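Local coordinates for tail spike protein gp49 (Pseudomonas phage LKA1, PDB 4RU4) that probably cleaves the O-specific polysaccharide of the Pseudomonas host as a lyase, serving as the phage tailspike during entry into the cell, at residues 55-60 / 81-86; 339-344 / 357-362. All coordinates share one frame; numbering follows the deposited sequence. Where two conformers were deposited one is given.

Contact 1 (55-60 / 81-86); sequences IDWAAL and RGISST
Trp-57 and Leu-60, one turn apart on helix 55-60, face Arg-81, Gly-82 and Ile-83, where the chain enters strand 82-86. Helix and strand run almost the same way, 11° between their directions, and their axes come within 9.0 Å, a gap that large side chains must fill. The chain turns a corner at Arg-81, and the O atoms of Arg-81 and Gly-82 lie near the indole of Trp-57.

Trp-57 does most of the bridging. With CG anti to the backbone N (chi1 167°), the indole reaches across and its NE1 donates to the backbone O of Gly-82 at 2.9 Å. The oxygen lies close to the indole plane, while the donor sits above the carbonyl plane. Tryptophan suits the place because it is large and apolar yet satisfies a main-chain acceptor. Over one face of the indole lies Arg-81, its CB 3.7 Å from the centroid of the five-membered ring in a CH-pi contact. Beyond it the extended chain carries CD to 3.8 Å from Trp-57 CZ2, and the guanidinium continues to a salt bridge with Asp-53.

In the conformer described, Leu-60 CD1 meets the end of the longer arm of Ile-83, CD1, at 3.7 Å, closing the apolar side of the contact. Trp-57 and Leu-60 also pack on Ile-79 of strand 75-79. The arrangement is consistent with a helix covering the N-terminal end of a right-handed parallel beta-helix, as in pectate lyase-like proteins.

Contact 2 (339-344 / 357-362); sequences SYENCT and SYRHCT
Tyr-340 and Tyr-358 occupy matching positions on neighbouring parallel strands, 5° apart in direction, with Ser-339 opposite Ser-357 and Glu-341 opposite Arg-359. Main-chain bonds zip the strands together: Tyr-340 N donates to Ser-357 O, Arg-359 N to Tyr-340 O at 3.0 Å, and Asn-342 N to Arg-359 O. Asn-342 and His-360 both adopt left-handed helical backbone angles, which asparagine tolerates better than most non-glycine residues, bending the chains alike; beyond the bend Thr-362 N donates to Cys-343 O at 2.9 Å.

Aromatic packing fills one face. The tyrosine rings are nearly parallel, 3° between planes, but slid apart so that they barely overlap, with Tyr-340 CD1 3.3 Å from Tyr-358 CE2. The hydroxyl of Tyr-340 bonds to the backbone O of Asp-330, that of Tyr-358 to the backbone O of Thr-350. Nearby, Cys-361 SG receives a weak bond from Cys-343 N at 3.7 Å.

Charge marks the other face. Arg-359 NH1 meets Glu-341 OE2 at 2.6 Å on its anti side, in a salt bridge, while Ser-339 OG donates to that oxygen from the opposite face of the carboxylate. Glu-341 OE1 pairs with Arg-314.

One water accepts from Asn-342 ND2 at 2.8 Å and reaches ND1 of His-360; NE2 of the same ring bonds to Asp-385 of the second subunit. Tyrosines and cysteine thus pack one side, whereas the buried acid, gripped by arginines and serine and probably kept ionised, belongs to the polar trimer interface.

Both contacts are largely buried, but contact 1 has partly exposed members, Arg-81 and Gly-82, while in contact 2 eleven of twelve touching residues are buried. Their centres lie about 38 Å apart and they share no secondary-structure element. Contact 1 sits toward the N-terminal end of the chain; contact 2 lies near the chain's centre, where successive coils of the beta-helix repeat in register. At 55-60 / 81-86 apolar surface and a single indole bond join unlike elements, and no other subunit touches the segments. At 339-344 / 357-362 repeated main-chain bonds join like elements; paired charges, an amide and a histidine border the other two chains of the trimer, with waters bridging side chains within the contact.

Contact 1 (55-60 / 81-86)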
ATOM      1  N   ILE B  55      34.398 -33.663   5.685  1.00 10.64           N
ATOM      2  CA  ILE B  55      34.799 -33.420   4.311  1.00 11.05           C
ATOM      3  C   ILE B  55      33.884 -32.371   3.624  1.00  8.86           C
ATOM      4  O   ILE B  55      34.378 -31.503   2.907  1.00  8.88           O
ATOM      5  CB  ILE B  55      34.846 -34.758   3.521  1.00 11.93           C
ATOM      6  CG1 ILE B  55      36.069 -35.583   3.975  1.00 12.09           C
ATOM      7  CG2 ILE B  55      34.852 -34.508   1.998  1.00 12.40           C
ATOM      8  CD1 ILE B  55      36.005 -37.097   3.634  1.00  9.16           C
ATOM      9  N   ASP B  56      32.571 -32.424   3.876  1.00  8.78           N
ATOM     10  CA  ASP B  56      31.656 -31.464   3.244  1.00  8.72           C
ATOM     11  C   ASP B  56      31.998 -30.045   3.663  1.00  9.00           C
ATOM     12  O   ASP B  56      31.950 -29.121   2.849  1.00  8.76           O
ATOM     13  CB  ASP B  56      30.191 -31.744   3.604  1.00 13.05           C
ATOM     14  CG  ASP B  56      29.647 -33.018   2.952  1.00 12.44           C
ATOM     15  OD1 ASP B  56      30.132 -33.404   1.866  1.00  8.80           O
ATOM     16  OD2 ASP B  56      28.731 -33.631   3.546  1.00 13.36           O
ATOM     17  N   TRP B  57      32.337 -29.870   4.939  1.00  8.63           N
ATOM     18  CA  TRP B  57      32.707 -28.538   5.401  1.00  8.55           C
ATOM     19  C   TRP B  57      34.016 -28.084   4.747  1.00  8.73           C
ATOM     20  O   TRP B  57      34.118 -26.958   4.215  1.00  8.76           O
ATOM     21  CB  TRP B  57      32.831 -28.470   6.934  1.00  8.48           C
ATOM     22  CG  TRP B  57      33.523 -27.161   7.311  1.00  8.45           C
ATOM     23  CD1 TRP B  57      32.933 -25.930   7.454  1.00  8.36           C
ATOM     24  CD2 TRP B  57      34.928 -26.962   7.523  1.00 10.13           C
ATOM     25  NE1 TRP B  57      33.878 -24.983   7.764  1.00  9.16           N
ATOM     26  CE2 TRP B  57      35.114 -25.587   7.803  1.00 11.07           C
ATOM     27  CE3 TRP B  57      36.039 -27.808   7.504  1.00 12.21           C
ATOM     28  CZ2 TRP B  57      36.355 -25.054   8.056  1.00  8.48           C
ATOM     29  CZ3 TRP B  57      37.292 -27.275   7.767  1.00 11.41           C
ATOM     30  CH2 TRP B  57      37.436 -25.912   8.044  1.00 12.18           C
ATOM     31  N   ALA B  58      35.022 -28.949   4.802  1.00 10.24           N
ATOM     32  CA  ALA B  58      36.316 -28.637   4.197  1.00 11.04           C
ATOM     33  C   ALA B  58      36.149 -28.265   2.710  1.00  9.35           C
ATOM     34  O   ALA B  58      36.713 -27.274   2.236  1.00  9.80           O
ATOM     35  CB  ALA B  58      37.312 -29.822   4.383  1.00  8.89           C
ATOM     36  N   ALA B  59      35.343 -29.038   1.987  1.00 10.79           N
ATOM     37  CA  ALA B  59      35.103 -28.767   0.568  1.00 12.94           C
ATOM     38  C   ALA B  59      34.369 -27.437   0.320  1.00 13.03           C
ATOM     39  O   ALA B  59      34.739 -26.664  -0.576  1.00  9.61           O
ATOM     40  CB  ALA B  59      34.340 -29.947  -0.095  1.00  8.97           C
ATOM     41  N   LEU B  60      33.327 -27.175   1.106  1.00 10.87           N
ATOM     42  CA  LEU B  60      32.533 -25.965   0.928  1.00 10.26           C
ATOM     43  C   LEU B  60      33.356 -24.760   1.296  1.00  9.28           C
ATOM     44  O   LEU B  60      33.351 -23.768   0.584  1.00 10.55           O
ATOM     45  CB  LEU B  60      31.299 -25.997   1.818  1.00 12.42           C
ATOM     46  CG  LEU B  60      30.057 -26.616   1.205  1.00 21.51           C
ATOM     47  CD1 LEU B  60      29.071 -26.928   2.324  1.00 22.99           C
ATOM     48  CD2 LEU B  60      29.466 -25.632   0.203  1.00 23.03           C
ATOM     49  N   ARG B  81      31.593 -26.908  11.301  1.00 10.78           N
ATOM     50  CA  ARG B  81      32.122 -25.560  11.568  1.00 10.98           C
ATOM     51  C   ARG B  81      31.400 -24.603  10.666  1.00 10.61           C
ATOM     52  O   ARG B  81      30.892 -25.002   9.618  1.00  8.12           O
ATOM     53  CB  ARG B  81      33.616 -25.456  11.197  1.00 13.49           C
ATOM     54  CG  ARG B  81      34.540 -26.300  12.032  1.00 21.84           C
ATOM     55  CD  ARG B  81      36.036 -26.029  11.764  1.00 21.14           C
ATOM     56  NE  ARG B  81      36.775 -27.082  12.432  1.00 21.64           N
ATOM     57  CZ  ARG B  81      37.114 -27.050  13.714  1.00 24.72           C
ATOM     58  NH1 ARG B  81      36.845 -25.977  14.452  1.00 25.82           N
ATOM     59  NH2 ARG B  81      37.755 -28.078  14.256  1.00 27.53           N
ATOM     60  N   GLY B  82      31.414 -23.320  11.023  1.00  8.61           N
ATOM     61  CA  GLY B  82      30.788 -22.342  10.169  1.00  9.92           C
ATOM     62  C   GLY B  82      31.498 -22.229   8.827  1.00  9.81           C
ATOM     63  O   GLY B  82      32.697 -22.473   8.720  1.00 11.56           O
ATOM     64  N   ILE B  83      30.743 -21.853   7.802  0.54  8.08           N
ATOM     65  CA  ILE B  83      31.314 -21.474   6.517  0.54 11.08           C
ATOM     66  C   ILE B  83      31.423 -19.945   6.496  0.54 11.58           C
ATOM     67  O   ILE B  83      30.410 -19.246   6.504  0.54 12.14           O
ATOM     68  CB  ILE B  83      30.413 -21.949   5.364  0.54 10.10           C
ATOM     69  CG1 ILE B  83      30.184 -23.468   5.469  0.54 10.07           C
ATOM     70  CG2 ILE B  83      30.997 -21.506   4.004  0.54  9.78           C
ATOM     71  CD1 ILE B  83      29.061 -23.990   4.575  0.54  8.23           C
ATOM     72  N   SER B  84      32.643 -19.422   6.482  1.00  9.79           N
ATOM     73  CA  SER B  84      32.824 -17.984   6.681  1.00 13.88           C
ATOM     74  C   SER B  84      33.695 -17.286   5.638  1.00 13.18           C
ATOM     75  O   SER B  84      34.495 -17.912   4.938  1.00 13.56           O
ATOM     76  CB  SER B  84      33.388 -17.734   8.091  1.00 16.76           C
ATOM     77  OG  SER B  84      34.707 -18.243   8.177  1.00 18.94           O
ATOM     78  N   SER B  85      33.558 -15.971   5.557  0.55  8.85           N
ATOM     79  CA  SER B  85      34.425 -15.210   4.687  0.55  9.66           C
ATOM     80  C   SER B  85      34.580 -13.789   5.190  0.55 10.18           C
ATOM     81  O   SER B  85      33.806 -13.317   6.027  0.55  8.03           O
ATOM     82  CB  SER B  85      33.835 -15.177   3.284  0.55  9.53           C
ATOM     83  OG  SER B  85      32.578 -14.542   3.327  0.55  9.30           O
ATOM     84  N   THR B  86      35.594 -13.117   4.668  1.00 12.40           N
ATOM     85  CA  THR B  86      35.717 -11.676   4.820  1.00 19.09           C
ATOM     86  C   THR B  86      35.498 -11.012   3.449  1.00 19.65           C
ATOM     87  O   THR B  86      35.861 -11.559   2.407  1.00 16.72           O
ATOM     88  CB  THR B  86      37.054 -11.281   5.463  1.00 22.44           C
ATOM     89  OG1 THR B  86      38.120 -11.965   4.809  1.00 27.15           O
ATOM     90  CG2 THR B  86      37.062 -11.692   6.919  1.00 21.42           C
TER

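Contact 2 (339-344 / 357-362)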
ATOM      1  N   SER B 339       9.310   1.051   8.599  1.00  7.69           N
ATOM      2  CA  SER B 339       7.902   0.660   8.513  1.00  5.63           C
ATOM      3  C   SER B 339       7.701  -0.802   8.161  1.00  5.77           C
ATOM      4  O   SER B 339       8.612  -1.457   7.614  1.00  4.97           O
ATOM      5  CB  SER B 339       7.141   1.526   7.477  1.00  5.64           C
ATOM      6  OG  SER B 339       7.751   1.481   6.180  1.00  5.22           O
ATOM      7  N   TYR B 340       6.510  -1.305   8.514  1.00  6.16           N
ATOM      8  CA  TYR B 340       5.945  -2.543   7.941  1.00  7.78           C
ATOM      9  C   TYR B 340       4.805  -2.102   7.010  1.00  8.36           C
ATOM     10  O   TYR B 340       3.996  -1.248   7.371  1.00  9.15           O
ATOM     11  CB  TYR B 340       5.392  -3.489   9.031  1.00  4.88           C
ATOM     12  CG  TYR B 340       6.452  -4.179   9.882  1.00  8.53           C
ATOM     13  CD1 TYR B 340       7.080  -3.515  10.914  1.00  7.74           C
ATOM     14  CD2 TYR B 340       6.810  -5.509   9.649  1.00  7.87           C
ATOM     15  CE1 TYR B 340       8.076  -4.146  11.694  1.00  7.80           C
ATOM     16  CE2 TYR B 340       7.792  -6.143  10.432  1.00  6.13           C
ATOM     17  CZ  TYR B 340       8.408  -5.452  11.443  1.00  8.13           C
ATOM     18  OH  TYR B 340       9.384  -6.047  12.202  1.00 12.55           O
ATOM     19  N   GLU B 341       4.727  -2.690   5.821  1.00  4.68           N
ATOM     20  CA  GLU B 341       3.714  -2.318   4.841  1.00  4.83           C
ATOM     21  C   GLU B 341       3.220  -3.593   4.155  1.00  6.64           C
ATOM     22  O   GLU B 341       4.031  -4.454   3.801  1.00  6.47           O
ATOM     23  CB  GLU B 341       4.343  -1.384   3.790  1.00  8.95           C
ATOM     24  CG  GLU B 341       4.858  -0.094   4.464  1.00 13.25           C
ATOM     25  CD  GLU B 341       5.715   0.811   3.592  1.00 22.32           C
ATOM     26  OE1 GLU B 341       5.980   0.462   2.422  1.00 21.87           O
ATOM     27  OE2 GLU B 341       6.151   1.875   4.118  1.00 26.92           O
ATOM     28  N   ASN B 342       1.903  -3.707   4.003  1.00  4.50           N
ATOM     29  CA  ASN B 342       1.302  -4.856   3.327  1.00  4.46           C
ATOM     30  C   ASN B 342       1.733  -6.171   3.947  1.00  8.17           C
ATOM     31  O   ASN B 342       2.033  -7.106   3.219  1.00  9.61           O
ATOM     32  CB  ASN B 342       1.651  -4.884   1.845  1.00  4.42           C
ATOM     33  CG  ASN B 342       1.239  -3.610   1.113  1.00 18.76           C
ATOM     34  OD1 ASN B 342       2.061  -2.959   0.486  1.00 25.33           O
ATOM     35  ND2 ASN B 342      -0.022  -3.272   1.178  1.00 14.37           N
ATOM     36  N   CYS B 343       1.764  -6.228   5.274  1.00  4.57           N
ATOM     37  CA  CYS B 343       2.143  -7.440   5.993  1.00  7.25           C
ATOM     38  C   CYS B 343       0.958  -8.028   6.741  1.00  9.99           C
ATOM     39  O   CYS B 343       0.105  -7.284   7.258  1.00  9.04           O
ATOM     40  CB  CYS B 343       3.271  -7.127   6.996  1.00  6.69           C
ATOM     41  SG  CYS B 343       4.867  -6.788   6.191  1.00  9.87           S
ATOM     42  N   THR B 344       0.909  -9.356   6.804  1.00  4.67           N
ATOM     43  CA  THR B 344       0.015 -10.049   7.711  1.00  6.04           C
ATOM     44  C   THR B 344       0.832 -10.378   8.968  1.00  8.10           C
ATOM     45  O   THR B 344       1.847 -11.083   8.904  1.00  7.97           O
ATOM     46  CB  THR B 344      -0.544 -11.345   7.067  1.00  5.52           C
ATOM     47  OG1 THR B 344      -1.234 -11.009   5.852  1.00  6.34           O
ATOM     48  CG2 THR B 344      -1.525 -12.077   8.041  1.00  4.98           C
ATOM     49  N   SER B 357       5.852   3.546  11.093  0.74  5.62           N
ATOM     50  CA  SER B 357       4.499   3.403  10.550  0.74  4.96           C
ATOM     51  C   SER B 357       4.204   1.940  10.245  0.74  6.85           C
ATOM     52  O   SER B 357       5.128   1.177   9.899  0.74  5.57           O
ATOM     53  CB  SER B 357       4.328   4.241   9.276  0.74  7.43           C
ATOM     54  OG  SER B 357       4.911   5.533   9.426  0.74  4.95           O
ATOM     55  N   TYR B 358       2.931   1.568  10.390  1.00  4.85           N
ATOM     56  CA  TYR B 358       2.376   0.329   9.842  1.00  5.06           C
ATOM     57  C   TYR B 358       1.339   0.759   8.815  1.00  7.82           C
ATOM     58  O   TYR B 358       0.461   1.567   9.134  1.00  9.94           O
ATOM     59  CB  TYR B 358       1.718  -0.510  10.957  1.00  5.99           C
ATOM     60  CG  TYR B 358       2.750  -1.078  11.880  1.00  7.22           C
ATOM     61  CD1 TYR B 358       3.291  -0.305  12.896  1.00  5.00           C
ATOM     62  CD2 TYR B 358       3.239  -2.377  11.697  1.00  7.18           C
ATOM     63  CE1 TYR B 358       4.293  -0.819  13.747  1.00  9.76           C
ATOM     64  CE2 TYR B 358       4.241  -2.889  12.515  1.00  7.02           C
ATOM     65  CZ  TYR B 358       4.757  -2.104  13.547  1.00  6.48           C
ATOM     66  OH  TYR B 358       5.763  -2.587  14.362  1.00  6.42           O
ATOM     67  N   ARG B 359       1.434   0.246   7.587  1.00  5.81           N
ATOM     68  CA  ARG B 359       0.548   0.684   6.506  1.00  7.63           C
ATOM     69  C   ARG B 359      -0.089  -0.509   5.819  1.00  7.95           C
ATOM     70  O   ARG B 359       0.628  -1.376   5.304  1.00  6.37           O
ATOM     71  CB  ARG B 359       1.320   1.461   5.445  1.00  7.46           C
ATOM     72  CG  ARG B 359       2.139   2.630   5.996  1.00  8.24           C
ATOM     73  CD  ARG B 359       2.941   3.291   4.871  1.00 12.42           C
ATOM     74  NE  ARG B 359       3.380   4.636   5.240  1.00 16.39           N
ATOM     75  CZ  ARG B 359       4.636   5.000   5.490  1.00 22.69           C
ATOM     76  NH1 ARG B 359       5.636   4.127   5.388  1.00 24.17           N
ATOM     77  NH2 ARG B 359       4.901   6.262   5.824  1.00 24.07           N
ATOM     78  N   HIS B 360      -1.420  -0.530   5.777  1.00  6.59           N
ATOM     79  CA  HIS B 360      -2.122  -1.625   5.096  1.00  5.77           C
ATOM     80  C   HIS B 360      -1.649  -2.989   5.596  1.00  8.44           C
ATOM     81  O   HIS B 360      -1.509  -3.932   4.803  1.00  6.29           O
ATOM     82  CB  HIS B 360      -1.954  -1.498   3.572  1.00  6.32           C
ATOM     83  CG  HIS B 360      -2.868  -0.469   2.952  1.00  7.24           C
ATOM     84  ND1 HIS B 360      -2.683   0.046   1.684  1.00  7.78           N
ATOM     85  CD2 HIS B 360      -3.981   0.135   3.442  1.00  8.54           C
ATOM     86  CE1 HIS B 360      -3.637   0.927   1.423  1.00 11.14           C
ATOM     87  NE2 HIS B 360      -4.446   0.988   2.465  1.00 10.55           N
ATOM     88  N   CYS B 361      -1.414  -3.087   6.908  1.00  6.38           N
ATOM     89  CA  CYS B 361      -1.160  -4.374   7.549  1.00  8.45           C
ATOM     90  C   CYS B 361      -2.421  -4.968   8.159  1.00  8.87           C
ATOM     91  O   CYS B 361      -3.338  -4.241   8.573  1.00  7.37           O
ATOM     92  CB  CYS B 361      -0.128  -4.226   8.664  1.00  8.70           C
ATOM     93  SG  CYS B 361       1.486  -3.777   8.015  1.00  7.88           S
ATOM     94  N   THR B 362      -2.452  -6.297   8.252  1.00  5.40           N
ATOM     95  CA  THR B 362      -3.467  -6.970   9.057  1.00  4.91           C
ATOM     96  C   THR B 362      -2.720  -7.514  10.269  1.00  7.28           C
ATOM     97  O   THR B 362      -1.708  -8.220  10.108  1.00  9.66           O
ATOM     98  CB  THR B 362      -4.120  -8.138   8.267  1.00 10.99           C
ATOM     99  OG1 THR B 362      -4.587  -7.630   7.010  1.00 11.40           O
ATOM    100  CG2 THR B 362      -5.297  -8.748   9.022  1.00  4.92           C
TER
HETATM  101  O   HOH W   1      -1.436  -1.328  -0.185  1.00 11.88           O
HETATM  102  O   HOH W   2      -2.541  -8.466   5.263  1.00 14.89           O